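PDB 5FXU: envelope polyprotein from Puumala orthohantavirus, which supplies the Gn glycoprotein of the hantaviral surface spike, which with Gc probably serves host-cell attachment and entry and is exposed to antibodies. Local coordinates for residues Met206-Lys210 / Asn224-Tyr230; Leu93-Leu97 / Leu195-Lys199; Pro96-Glu100 / Tyr229-Leu233; Pro56-Trp62 / Tyr321-Ile327. One frame throughout, in Å; residues are numbered along the deposited sequence.

Contact 1: Met206-Lys210 / Asn224-Tyr230; sequences MKLEK and NGFQGYY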
loop_
_atom_site.group_PDB
_atom_site.type_symbol
_atom_site.label_atom_id
_atom_site.label_comp_id
_atom_site.label_asym_id
_atom_site.label_seq_id
_atom_site.Cartn_x
_atom_site.Cartn_y
_atom_site.Cartn_z
ATOM N N MET A 206 4.886 18.527 -3.564
ATOM C CA MET A 206 4.668 17.091 -3.768
ATOM C C MET A 206 5.892 16.237 -3.455
ATOM O O MET A 206 5.834 15.018 -3.660
ATOM C CB MET A 206 4.266 16.802 -5.212
ATOM C CG MET A 206 3.083 17.597 -5.734
ATOM S SD MET A 206 1.567 17.395 -4.803
ATOM C CE MET A 206 1.364 15.635 -5.067
ATOM N N LYS A 207 6.967 16.844 -2.930
ATOM C CA LYS A 207 8.194 16.096 -2.587
ATOM C C LYS A 207 7.985 15.308 -1.268
ATOM O O LYS A 207 8.412 15.701 -0.174
ATOM C CB LYS A 207 9.471 16.984 -2.592
ATOM C CG LYS A 207 10.341 17.026 -3.882
ATOM C CD LYS A 207 9.793 17.901 -4.983
ATOM C CE LYS A 207 10.896 18.609 -5.787
ATOM N NZ LYS A 207 11.542 17.678 -6.741
ATOM N N LEU A 208 7.322 14.157 -1.409
ATOM C CA LEU A 208 6.910 13.334 -0.273
ATOM C C LEU A 208 8.062 12.919 0.659
ATOM O O LEU A 208 7.914 12.994 1.882
ATOM C CB LEU A 208 6.145 12.115 -0.774
ATOM C CG LEU A 208 5.623 11.103 0.240
ATOM C CD1 LEU A 208 4.684 11.785 1.226
ATOM C CD2 LEU A 208 4.920 9.971 -0.493
ATOM N N GLU A 209 9.207 12.525 0.104
ATOM C CA GLU A 209 10.313 12.070 0.941
ATOM C C GLU A 209 10.918 13.210 1.760
ATOM O O GLU A 209 11.434 12.970 2.863
ATOM C CB GLU A 209 11.387 11.362 0.117
ATOM C CG GLU A 209 12.488 10.686 0.926
ATOM C CD GLU A 209 11.987 9.725 2.009
ATOM O OE1 GLU A 209 10.974 9.028 1.808
ATOM O OE2 GLU A 209 12.643 9.624 3.063
ATOM N N LYS A 210 10.829 14.446 1.255
ATOM C CA LYS A 210 11.221 15.619 2.055
ATOM C C LYS A 210 10.387 15.753 3.321
ATOM O O LYS A 210 10.927 16.115 4.378
ATOM C CB LYS A 210 11.168 16.917 1.247
ATOM C CG LYS A 210 12.225 17.002 0.140
ATOM C CD LYS A 210 12.391 18.435 -0.366
ATOM C CE LYS A 210 13.572 18.608 -1.372
ATOM N NZ LYS A 210 14.870 17.862 -1.192
ATOM N N ASN A 224 16.290 14.004 -2.980
ATOM C CA ASN A 224 15.082 13.163 -2.886
ATOM C C ASN A 224 13.830 13.806 -3.521
ATOM O O ASN A 224 12.930 14.375 -2.882
ATOM C CB ASN A 224 14.923 12.643 -1.474
ATOM C CG ASN A 224 16.018 11.605 -1.123
ATOM O OD1 ASN A 224 16.136 10.610 -1.821
ATOM N ND2 ASN A 224 16.827 11.841 -0.086
ATOM N N GLY A 225 13.814 13.643 -4.838
ATOM C CA GLY A 225 12.917 14.321 -5.720
ATOM C C GLY A 225 11.605 13.644 -6.078
ATOM O O GLY A 225 10.824 14.251 -6.788
ATOM N N PHE A 226 11.332 12.417 -5.622
ATOM C CA PHE A 226 10.046 11.779 -5.934
ATOM C C PHE A 226 8.823 12.682 -5.622
ATOM O O PHE A 226 8.774 13.344 -4.598
ATOM C CB PHE A 226 9.883 10.447 -5.234
ATOM C CG PHE A 226 8.508 9.851 -5.436
ATOM C CD1 PHE A 226 8.161 9.252 -6.631
ATOM C CD2 PHE A 226 7.538 9.968 -4.444
ATOM C CE1 PHE A 226 6.881 8.750 -6.830
ATOM C CE2 PHE A 226 6.276 9.459 -4.635
ATOM C CZ PHE A 226 5.944 8.851 -5.833
ATOM N N GLN A 227 7.880 12.741 -6.558
ATOM C CA GLN A 227 6.691 13.558 -6.408
ATOM C C GLN A 227 5.459 12.686 -6.366
ATOM O O GLN A 227 5.170 11.928 -7.298
ATOM C CB GLN A 227 6.587 14.625 -7.506
ATOM C CG GLN A 227 7.464 15.841 -7.211
ATOM C CD GLN A 227 7.267 16.993 -8.171
ATOM O OE1 GLN A 227 6.264 17.705 -8.118
ATOM N NE2 GLN A 227 8.235 17.189 -9.050
ATOM N N GLY A 228 4.750 12.771 -5.246
ATOM C CA GLY A 228 3.565 11.967 -5.045
ATOM C C GLY A 228 3.030 12.077 -3.647
ATOM O O GLY A 228 3.389 12.983 -2.899
ATOM N N TYR A 229 2.147 11.164 -3.301
ATOM C CA TYR A 229 1.454 11.235 -2.027
ATOM C C TYR A 229 0.835 9.915 -1.722
ATOM O O TYR A 229 0.815 9.050 -2.577
ATOM C CB TYR A 229 0.373 12.316 -2.060
ATOM C CG TYR A 229 -0.722 12.137 -3.068
ATOM C CD1 TYR A 229 -0.595 12.632 -4.364
ATOM C CD2 TYR A 229 -1.921 11.534 -2.714
ATOM C CE1 TYR A 229 -1.629 12.478 -5.300
ATOM C CE2 TYR A 229 -2.957 11.386 -3.632
ATOM C CZ TYR A 229 -2.798 11.861 -4.913
ATOM O OH TYR A 229 -3.818 11.699 -5.798
ATOM N N TYR A 230 0.355 9.749 -0.493
ATOM C CA TYR A 230 -0.374 8.541 -0.152
ATOM C C TYR A 230 -1.865 8.890 -0.040
ATOM O O TYR A 230 -2.218 9.964 0.446
ATOM C CB TYR A 230 0.154 7.900 1.149
ATOM C CG TYR A 230 1.416 7.089 1.000
ATOM C CD1 TYR A 230 1.358 5.750 0.601
ATOM C CD2 TYR A 230 2.650 7.621 1.293
ATOM C CE1 TYR A 230 2.500 4.982 0.502
ATOM C CE2 TYR A 230 3.792 6.869 1.185
ATOM C CZ TYR A 230 3.731 5.547 0.788
ATOM O OH TYR A 230 4.886 4.801 0.686
HETATM O O HOH W 1 6.902 19.263 -5.672
HETATM O O HOH W 2 10.306 12.945 -2.502
HETATM O O HOH W 3 15.770 15.513 -0.280
#
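Leu208 turns its CG away from its own backbone N (chi1 180°), and this carries CD2 to the Tyr230 ring. Met206 bends at both chi2 and chi3 and runs alongside Tyr229, with Met206 CE 3.7 Å from Tyr229 CD1. The two residues flank Lys207, the centre of an inverse gamma turn and the N-cap of helix 208-216. This helix start packs on the beginning of strand 228-234. One backbone bond joins them: Gly228 N donates to Met206 O at 3.0 Å, with an N-H...O angle of 160°. The same oxygen meets the CA-H of Gln227; Gln227 CA lies 3.2 Å from Met206 O. Leu208 CD2 lies 3.7 Å from Tyr230 CE2 and also comes to the edge of the Phe226 ring. Gln227 lies roughly perpendicular to Met206. Gln227 NE2 hydrogen-bonds Asp317, which also forms a salt bridge with Lys207 NZ, and Gln227 OE1 accepts from Val200 N. Glu209 CG packs 3.9 Å from Asn224 CB. Their polar ends turn to outside partners: Glu209 to His333 and Lys339, Asn224 to Thr314 and Cys336. One water accepts from Glu209 N and donates to Asn224 O and Phe226 O, the last at 2.6 Å.

Contact 2: Leu93-Leu97 / Leu195-Lys199; sequences LVPPL and LIAKK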
loop_
_atom_site.group_PDB
_atom_site.type_symbol
_atom_site.label_atom_id
_atom_site.label_comp_id
_atom_site.label_asym_id
_atom_site.label_seq_id
_atom_site.Cartn_x
_atom_site.Cartn_y
_atom_site.Cartn_z
ATOM N N LEU A 93 -0.947 0.318 -8.445
ATOM C CA LEU A 93 -0.451 1.609 -8.920
ATOM C C LEU A 93 -1.677 2.377 -9.358
ATOM O O LEU A 93 -2.104 2.301 -10.512
ATOM C CB LEU A 93 0.483 1.481 -10.126
ATOM C CG LEU A 93 1.948 1.235 -9.873
ATOM C CD1 LEU A 93 2.120 -0.203 -9.424
ATOM C CD2 LEU A 93 2.750 1.489 -11.141
ATOM N N VAL A 94 -2.238 3.124 -8.444
ATOM C CA VAL A 94 -3.505 3.759 -8.673
ATOM C C VAL A 94 -3.219 5.184 -9.165
ATOM O O VAL A 94 -2.368 5.873 -8.616
ATOM C CB VAL A 94 -4.331 3.734 -7.379
ATOM C CG1 VAL A 94 -5.721 4.276 -7.633
ATOM C CG2 VAL A 94 -4.410 2.309 -6.845
ATOM N N PRO A 95 -3.890 5.616 -10.238
ATOM C CA PRO A 95 -3.637 6.978 -10.711
ATOM C C PRO A 95 -4.195 8.008 -9.769
ATOM O O PRO A 95 -5.087 7.699 -8.985
ATOM C CB PRO A 95 -4.379 7.051 -12.049
ATOM C CG PRO A 95 -4.574 5.641 -12.465
ATOM C CD PRO A 95 -4.736 4.867 -11.189
ATOM N N PRO A 96 -3.702 9.243 -9.866
ATOM C CA PRO A 96 -4.280 10.331 -9.046
ATOM C C PRO A 96 -5.774 10.500 -9.287
ATOM O O PRO A 96 -6.230 10.250 -10.382
ATOM C CB PRO A 96 -3.529 11.573 -9.520
ATOM C CG PRO A 96 -2.344 11.085 -10.285
ATOM C CD PRO A 96 -2.630 9.706 -10.765
ATOM N N LEU A 97 -6.496 10.864 -8.236
ATOM C CA LEU A 97 -7.948 11.108 -8.225
ATOM C C LEU A 97 -8.862 9.879 -8.249
ATOM O O LEU A 97 -10.050 10.000 -7.970
ATOM C CB LEU A 97 -8.365 12.097 -9.332
ATOM C CG LEU A 97 -7.555 13.406 -9.402
ATOM C CD1 LEU A 97 -8.125 14.304 -10.488
ATOM C CD2 LEU A 97 -7.510 14.155 -8.061
ATOM N N LEU A 195 0.435 4.385 -2.596
ATOM C CA LEU A 195 1.307 5.403 -3.125
ATOM C C LEU A 195 0.861 5.858 -4.500
ATOM O O LEU A 195 0.745 5.038 -5.419
ATOM C CB LEU A 195 2.740 4.857 -3.226
ATOM C CG LEU A 195 3.771 5.868 -3.706
ATOM C CD1 LEU A 195 3.994 6.941 -2.676
ATOM C CD2 LEU A 195 5.078 5.164 -3.937
ATOM N N ILE A 196 0.698 7.161 -4.663
ATOM C CA ILE A 196 0.233 7.753 -5.919
ATOM C C ILE A 196 1.328 8.668 -6.459
ATOM O O ILE A 196 1.773 9.580 -5.746
ATOM C CB ILE A 196 -1.025 8.603 -5.676
ATOM C CG1 ILE A 196 -2.115 7.851 -4.880
ATOM C CG2 ILE A 196 -1.568 9.164 -6.979
ATOM C CD1 ILE A 196 -2.582 6.568 -5.492
ATOM N N ALA A 197 1.758 8.453 -7.699
ATOM C CA ALA A 197 2.687 9.356 -8.376
ATOM C C ALA A 197 1.950 10.553 -8.966
ATOM O O ALA A 197 1.012 10.401 -9.755
ATOM C CB ALA A 197 3.402 8.627 -9.478
ATOM N N LYS A 198 2.392 11.744 -8.582
ATOM C CA LYS A 198 1.773 12.985 -9.002
ATOM C C LYS A 198 2.798 14.126 -8.974
ATOM O O LYS A 198 3.275 14.545 -7.920
ATOM C CB LYS A 198 0.568 13.300 -8.107
ATOM C CG LYS A 198 -0.185 14.591 -8.424
ATOM C CD LYS A 198 -0.817 14.532 -9.807
ATOM C CE LYS A 198 -1.644 15.772 -10.154
ATOM N NZ LYS A 198 -0.915 17.056 -10.341
ATOM N N LYS A 199 3.100 14.636 -10.159
ATOM C CA LYS A 199 4.064 15.714 -10.362
ATOM C C LYS A 199 3.366 17.089 -10.410
ATOM O O LYS A 199 2.201 17.169 -10.809
ATOM C CB LYS A 199 4.779 15.459 -11.689
ATOM C CG LYS A 199 6.275 15.394 -11.581
ATOM C CD LYS A 199 6.917 14.894 -12.859
ATOM C CE LYS A 199 8.172 15.686 -13.145
ATOM N NZ LYS A 199 8.868 15.096 -14.306
HETATM O O HOH W 4 0.048 6.477 -9.110
HETATM O O HOH W 5 -1.251 3.046 -5.678
#
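Ile196 fits under the loop 93-97 with two branches that take different partners. Its delta methyl goes to Val94 and its gamma methyl to Pro96. This is the tight part of the contact. CD1 of Ile196 sits 3.2 Å from Val94 O and 3.8 Å from Val94 CB. The branches part at CB: CG2 stands opposite the backbone N, while CG1 lies beside that N (chi1 -50°) and bends on toward Val94. CG2 of Ile196 comes 3.6 Å from Pro96 N and 3.9 Å from Pro96 CG. The proline ring lies obliquely across the isoleucine branch.

Ile196 lies near the C-terminal end of strand 185-197, whose backbone pairs with strand 228-234. The loop passes over this strand end as an irregular segment and adds no strand of its own. Two waters join the backbones. One accepts from Val94 N and donates to Leu195 O, at 2.8 Å from the latter. The other accepts from Ala197 N and donates to Val94 O.

The loose side is the small, partly exposed rim formed by Ala197 and Lys198. Here Pro96 CG meets the Ala197 carbonyl, 3.5 Å from Ala197 O, and the CD methylene of Lys198 at 3.8 Å. Lys198 offers only its aliphatic chain to the proline. The chain then leads away, and Lys198 NZ donates to Lys199 O at 3.2 Å.

Contact 3: Pro96-Glu100 / Tyr229-Leu233; sequences PLVIE and YYICL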
loop_
_atom_site.group_PDB
_atom_site.type_symbol
_atom_site.label_atom_id
_atom_site.label_comp_id
_atom_site.label_asym_id
_atom_site.label_seq_id
_atom_site.Cartn_x
_atom_site.Cartn_y
_atom_site.Cartn_z
ATOM N N PRO A 96 -3.702 9.243 -9.866
ATOM C CA PRO A 96 -4.280 10.331 -9.046
ATOM C C PRO A 96 -5.774 10.500 -9.287
ATOM O O PRO A 96 -6.230 10.250 -10.382
ATOM C CB PRO A 96 -3.529 11.573 -9.520
ATOM C CG PRO A 96 -2.344 11.085 -10.285
ATOM C CD PRO A 96 -2.630 9.706 -10.765
ATOM N N LEU A 97 -6.496 10.864 -8.236
ATOM C CA LEU A 97 -7.948 11.108 -8.225
ATOM C C LEU A 97 -8.862 9.879 -8.249
ATOM O O LEU A 97 -10.050 10.000 -7.970
ATOM C CB LEU A 97 -8.365 12.097 -9.332
ATOM C CG LEU A 97 -7.555 13.406 -9.402
ATOM C CD1 LEU A 97 -8.125 14.304 -10.488
ATOM C CD2 LEU A 97 -7.510 14.155 -8.061
ATOM N N VAL A 98 -8.343 8.701 -8.580
ATOM C CA VAL A 98 -9.204 7.528 -8.781
ATOM C C VAL A 98 -9.879 7.116 -7.468
ATOM O O VAL A 98 -11.107 6.995 -7.423
ATOM C CB VAL A 98 -8.426 6.374 -9.433
ATOM C CG1 VAL A 98 -9.198 5.078 -9.385
ATOM C CG2 VAL A 98 -8.084 6.743 -10.864
ATOM N N ILE A 99 -9.082 6.931 -6.413
ATOM C CA ILE A 99 -9.638 6.606 -5.112
ATOM C C ILE A 99 -10.425 7.810 -4.557
ATOM O O ILE A 99 -11.521 7.642 -4.019
ATOM C CB ILE A 99 -8.560 6.125 -4.116
ATOM C CG1 ILE A 99 -8.058 4.749 -4.539
ATOM C CG2 ILE A 99 -9.122 6.044 -2.701
ATOM C CD1 ILE A 99 -6.772 4.319 -3.881
ATOM N N GLU A 100 -9.860 9.006 -4.684
ATOM C CA GLU A 100 -10.470 10.213 -4.101
ATOM C C GLU A 100 -11.873 10.472 -4.605
ATOM O O GLU A 100 -12.703 10.961 -3.860
ATOM C CB GLU A 100 -9.604 11.452 -4.347
ATOM C CG GLU A 100 -8.220 11.392 -3.694
ATOM C CD GLU A 100 -7.121 10.945 -4.653
ATOM O OE1 GLU A 100 -7.198 9.797 -5.189
ATOM O OE2 GLU A 100 -6.175 11.735 -4.868
ATOM N N TYR A 229 2.147 11.164 -3.301
ATOM C CA TYR A 229 1.454 11.235 -2.027
ATOM C C TYR A 229 0.835 9.915 -1.722
ATOM O O TYR A 229 0.815 9.050 -2.577
ATOM C CB TYR A 229 0.373 12.316 -2.060
ATOM C CG TYR A 229 -0.722 12.137 -3.068
ATOM C CD1 TYR A 229 -0.595 12.632 -4.364
ATOM C CD2 TYR A 229 -1.921 11.534 -2.714
ATOM C CE1 TYR A 229 -1.629 12.478 -5.300
ATOM C CE2 TYR A 229 -2.957 11.386 -3.632
ATOM C CZ TYR A 229 -2.798 11.861 -4.913
ATOM O OH TYR A 229 -3.818 11.699 -5.798
ATOM N N TYR A 230 0.355 9.749 -0.493
ATOM C CA TYR A 230 -0.374 8.541 -0.152
ATOM C C TYR A 230 -1.865 8.890 -0.040
ATOM O O TYR A 230 -2.218 9.964 0.446
ATOM C CB TYR A 230 0.154 7.900 1.149
ATOM C CG TYR A 230 1.416 7.089 1.000
ATOM C CD1 TYR A 230 1.358 5.750 0.601
ATOM C CD2 TYR A 230 2.650 7.621 1.293
ATOM C CE1 TYR A 230 2.500 4.982 0.502
ATOM C CE2 TYR A 230 3.792 6.869 1.185
ATOM C CZ TYR A 230 3.731 5.547 0.788
ATOM O OH TYR A 230 4.886 4.801 0.686
ATOM N N ILE A 231 -2.711 7.941 -0.459
ATOM C CA ILE A 231 -4.140 8.008 -0.225
ATOM C C ILE A 231 -4.492 6.807 0.630
ATOM O O ILE A 231 -4.084 5.687 0.327
ATOM C CB ILE A 231 -4.919 8.132 -1.553
ATOM C CG1 ILE A 231 -6.290 8.708 -1.304
ATOM C CG2 ILE A 231 -4.983 6.812 -2.319
ATOM C CD1 ILE A 231 -6.272 10.221 -1.082
ATOM N N CYS A 232 -5.193 7.045 1.740
ATOM C CA CYS A 232 -5.372 6.039 2.783
ATOM C C CYS A 232 -6.825 5.900 3.104
ATOM O O CYS A 232 -7.599 6.850 2.954
ATOM C CB CYS A 232 -4.613 6.429 4.076
ATOM S SG CYS A 232 -2.842 6.778 3.840
ATOM N N LEU A 233 -7.199 4.713 3.559
ATOM C CA LEU A 233 -8.517 4.492 4.100
ATOM C C LEU A 233 -8.332 4.004 5.507
ATOM O O LEU A 233 -7.439 3.203 5.774
ATOM C CB LEU A 233 -9.302 3.476 3.280
ATOM C CG LEU A 233 -10.040 3.883 2.004
ATOM C CD1 LEU A 233 -10.666 5.265 1.960
ATOM C CD2 LEU A 233 -9.051 3.761 0.882
#
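The loop before helix 102-105 packs against strand 228-234, with a tyrosine-glutamate hydrogen bond at one end and aliphatic packing of Ile99 on Ile231 and Leu233 further along. Tyr229 OH donates to Glu100 OE2 at 2.5 Å, a short bond. The carboxylate receives it on its syn lone pair. OE2 lies at the edge of the Tyr229 ring, near the ring plane, and the carboxylate is turned 71° from that plane. Leu97 N also donates to Glu100 OE2, weakly, at 3.5 Å. The short tyrosine bond would favour the charged form of the carboxylate.

The first torsion of Glu100 (chi1 -63°) sets its CG beside Ile231, 3.5 Å from Ile231 CD1. The bend at chi2 (97°) turns only the carboxylate, toward Tyr229. Pro96 adds its CA, 3.6 Å from Tyr229 OH. Ile99 and Ile231 run past one another, head to tail. Ile99 CD1 comes 3.4 Å from Ile231 CG2, closer than usual for two methyl groups. Ile99 CG2 touches Leu233 CD2 more loosely, at 4.2 Å.

On this strand Cys232 turns away from the loop and forms a disulfide with Cys193 of the neighbouring strand 185-197. Strand 237-243 pairs along the other edge, and Ile99 and Leu233 both extend the packing to strand 19-30, at Leu19 and Ile21.

Contact 4: Pro56-Trp62 / Tyr321-Ile327; sequences PFTKWTW and YIWAPGI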
loop_
_atom_site.group_PDB
_atom_site.type_symbol
_atom_site.label_atom_id
_atom_site.label_comp_id
_atom_site.label_asym_id
_atom_site.label_seq_id
_atom_site.Cartn_x
_atom_site.Cartn_y
_atom_site.Cartn_z
ATOM N N PRO A 56 5.641 -0.698 -16.020
ATOM C CA PRO A 56 7.064 -1.044 -16.035
ATOM C C PRO A 56 7.747 -0.985 -14.656
ATOM O O PRO A 56 7.708 0.029 -13.977
ATOM C CB PRO A 56 7.669 0.003 -16.981
ATOM C CG PRO A 56 6.777 1.195 -16.834
ATOM C CD PRO A 56 5.395 0.630 -16.625
ATOM N N PHE A 57 8.382 -2.090 -14.301
ATOM C CA PHE A 57 9.105 -2.295 -13.055
ATOM C C PHE A 57 10.528 -2.735 -13.356
ATOM O O PHE A 57 10.795 -3.409 -14.348
ATOM C CB PHE A 57 8.456 -3.412 -12.246
ATOM C CG PHE A 57 7.373 -2.953 -11.326
ATOM C CD1 PHE A 57 6.081 -2.691 -11.796
ATOM C CD2 PHE A 57 7.628 -2.802 -9.984
ATOM C CE1 PHE A 57 5.080 -2.272 -10.926
ATOM C CE2 PHE A 57 6.639 -2.391 -9.122
ATOM C CZ PHE A 57 5.363 -2.117 -9.592
ATOM N N THR A 58 11.445 -2.341 -12.481
ATOM C CA THR A 58 12.754 -2.917 -12.464
ATOM C C THR A 58 12.708 -4.083 -11.514
ATOM O O THR A 58 12.413 -3.903 -10.361
ATOM C CB THR A 58 13.779 -1.899 -12.003
ATOM O OG1 THR A 58 13.912 -0.935 -13.036
ATOM C CG2 THR A 58 15.148 -2.573 -11.731
ATOM N N LYS A 59 12.979 -5.274 -12.011
ATOM C CA LYS A 59 13.105 -6.452 -11.154
ATOM C C LYS A 59 14.533 -6.601 -10.641
ATOM O O LYS A 59 15.432 -6.701 -11.424
ATOM C CB LYS A 59 12.732 -7.684 -11.943
ATOM C CG LYS A 59 12.747 -8.955 -11.142
ATOM C CD LYS A 59 12.441 -10.100 -12.061
ATOM C CE LYS A 59 12.532 -11.399 -11.318
ATOM N NZ LYS A 59 12.192 -12.516 -12.234
ATOM N N TRP A 60 14.706 -6.659 -9.329
ATOM C CA TRP A 60 15.981 -6.694 -8.675
ATOM C C TRP A 60 16.015 -7.941 -7.796
ATOM O O TRP A 60 15.191 -8.094 -6.910
ATOM C CB TRP A 60 16.141 -5.428 -7.821
ATOM C CG TRP A 60 17.433 -5.343 -7.069
ATOM C CD1 TRP A 60 18.659 -5.805 -7.484
ATOM C CD2 TRP A 60 17.646 -4.750 -5.782
ATOM N NE1 TRP A 60 19.605 -5.580 -6.524
ATOM C CE2 TRP A 60 19.022 -4.923 -5.467
ATOM C CE3 TRP A 60 16.826 -4.107 -4.863
ATOM C CZ2 TRP A 60 19.588 -4.445 -4.264
ATOM C CZ3 TRP A 60 17.377 -3.648 -3.680
ATOM C CH2 TRP A 60 18.750 -3.817 -3.390
ATOM N N THR A 61 16.985 -8.826 -8.047
ATOM C CA THR A 61 17.042 -10.171 -7.436
ATOM C C THR A 61 18.461 -10.465 -6.914
ATOM O O THR A 61 19.413 -9.866 -7.364
ATOM C CB THR A 61 16.660 -11.255 -8.474
ATOM O OG1 THR A 61 17.458 -11.105 -9.656
ATOM C CG2 THR A 61 15.247 -11.118 -8.870
ATOM N N TRP A 62 18.596 -11.392 -5.977
ATOM C CA TRP A 62 19.914 -11.779 -5.480
ATOM C C TRP A 62 20.127 -13.290 -5.576
ATOM O O TRP A 62 19.155 -14.038 -5.509
ATOM C CB TRP A 62 20.106 -11.282 -4.045
ATOM C CG TRP A 62 19.420 -12.069 -2.950
ATOM C CD1 TRP A 62 18.188 -11.841 -2.429
ATOM C CD2 TRP A 62 19.969 -13.162 -2.209
ATOM N NE1 TRP A 62 17.914 -12.744 -1.446
ATOM C CE2 TRP A 62 18.998 -13.555 -1.270
ATOM C CE3 TRP A 62 21.177 -13.858 -2.263
ATOM C CZ2 TRP A 62 19.195 -14.630 -0.382
ATOM C CZ3 TRP A 62 21.392 -14.914 -1.364
ATOM C CH2 TRP A 62 20.404 -15.284 -0.434
ATOM N N TYR A 321 9.909 2.303 -10.487
ATOM C CA TYR A 321 9.245 1.279 -9.696
ATOM C C TYR A 321 10.123 0.044 -9.590
ATOM O O TYR A 321 10.736 -0.371 -10.562
ATOM C CB TYR A 321 7.881 0.909 -10.302
ATOM C CG TYR A 321 6.845 1.988 -10.218
ATOM C CD1 TYR A 321 6.097 2.145 -9.076
ATOM C CD2 TYR A 321 6.598 2.854 -11.296
ATOM C CE1 TYR A 321 5.129 3.134 -8.982
ATOM C CE2 TYR A 321 5.631 3.855 -11.220
ATOM C CZ TYR A 321 4.898 3.992 -10.047
ATOM O OH TYR A 321 3.952 4.983 -9.907
ATOM N N ILE A 322 10.164 -0.534 -8.408
ATOM C CA ILE A 322 11.027 -1.663 -8.106
ATOM C C ILE A 322 10.240 -2.818 -7.546
ATOM O O ILE A 322 9.371 -2.640 -6.739
ATOM C CB ILE A 322 12.128 -1.263 -7.102
ATOM C CG1 ILE A 322 13.085 -0.301 -7.789
ATOM C CG2 ILE A 322 12.966 -2.461 -6.663
ATOM C CD1 ILE A 322 13.264 0.936 -6.984
ATOM N N TRP A 323 10.555 -4.002 -8.039
ATOM C CA TRP A 323 10.101 -5.244 -7.498
ATOM C C TRP A 323 11.350 -6.035 -7.082
ATOM O O TRP A 323 12.159 -6.391 -7.931
ATOM C CB TRP A 323 9.317 -6.002 -8.572
ATOM C CG TRP A 323 8.866 -7.349 -8.139
ATOM C CD1 TRP A 323 8.432 -7.708 -6.924
ATOM C CD2 TRP A 323 8.789 -8.511 -8.958
ATOM N NE1 TRP A 323 8.105 -9.019 -6.920
ATOM C CE2 TRP A 323 8.315 -9.539 -8.164
ATOM C CE3 TRP A 323 9.062 -8.764 -10.304
ATOM C CZ2 TRP A 323 8.105 -10.823 -8.651
ATOM C CZ3 TRP A 323 8.859 -10.026 -10.798
ATOM C CH2 TRP A 323 8.384 -11.051 -9.970
ATOM N N ALA A 324 11.494 -6.307 -5.785
ATOM C CA ALA A 324 12.717 -6.872 -5.252
ATOM C C ALA A 324 12.478 -8.127 -4.434
ATOM O O ALA A 324 12.497 -8.096 -3.212
ATOM C CB ALA A 324 13.460 -5.820 -4.444
ATOM N N PRO A 325 12.242 -9.242 -5.113
ATOM C CA PRO A 325 11.940 -10.459 -4.375
ATOM C C PRO A 325 13.158 -10.962 -3.646
ATOM O O PRO A 325 14.253 -10.980 -4.212
ATOM C CB PRO A 325 11.504 -11.441 -5.447
ATOM C CG PRO A 325 11.845 -10.844 -6.758
ATOM C CD PRO A 325 11.974 -9.371 -6.560
ATOM N N GLY A 326 12.966 -11.320 -2.384
ATOM C CA GLY A 326 14.046 -11.776 -1.521
ATOM C C GLY A 326 14.903 -10.656 -0.951
ATOM O O GLY A 326 15.923 -10.922 -0.353
ATOM N N ILE A 327 14.499 -9.403 -1.126
ATOM C CA ILE A 327 15.251 -8.253 -0.603
ATOM C C ILE A 327 14.298 -7.269 0.085
ATOM O O ILE A 327 13.311 -6.857 -0.509
ATOM C CB ILE A 327 15.956 -7.482 -1.728
ATOM C CG1 ILE A 327 16.871 -8.421 -2.525
ATOM C CG2 ILE A 327 16.734 -6.294 -1.157
ATOM C CD1 ILE A 327 17.474 -7.809 -3.768
HETATM O O HOH W 6 9.593 2.060 -13.360
HETATM O O HOH W 7 16.051 -12.511 -5.601
#
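Thr58 N donates to Tyr321 O at 2.8 Å, with a nearly straight N-H...O angle of 177°. Trp323 N returns a bond to Thr58 O at 3.0 Å, and Trp60 N donates to Trp323 O at 2.9 Å. These are the bonds of a parallel beta pair between strands 54-64 and 321-323. Strand 79-89 pairs with 54-64 as well, through backbone bonds from Phe57, Lys59 and Thr61. Water extends the pairing at both ends: one links Pro56 O to Tyr321 N, another Trp62 N to Pro325 O. Past Trp323 the chain enters a type II turn from Ala324 to Ile327. Gly326 takes the positive-phi position there, and its O receives a weak bond from Trp62 NE1 at 2.9 Å. That N-H also reaches Phe301 O weakly.

Packing surrounds these bonds. The face of Lys59 and Trp323 carries the lysine chain alongside the indole. Lys59 is fully extended, and its CG lies 3.8 Å from Trp323 CE3. Tyr321 CB sits over a face of the Phe57 ring, 3.8 Å from its centroid. The two rings are oblique, with planes 44° apart. Trp60 crosses Ile327 at about a right angle. Ile327 CD1 rests over the six-membered ring of Trp60, 3.7 Å from its centroid and 13° off the ring normal.

Overall arrangement
Contacts 1, 2 and 3 cluster round the neighbouring strands 185-197 and 228-234. Contacts 2 and 3 have centres 7 Å apart and start from the same loop, sharing Pro96 and Leu97. Contacts 1 and 3 end on the same strand and share Tyr229 and Tyr230. Contact 2 is complete earlier in the chain than contact 1 begins, and the backbone pair Ile196 to Tyr229 joins their strands. Contact 4 ties residues 56-62 to 321-327, so all the others fall within its span of the chain. Its centre is about 20 Å from that of contact 2, yet Tyr321 and Phe57 touch Leu93. Contacts 2, 3 and 4 thus tie distant parts of the Gn head sequence together, while contact 1 is local.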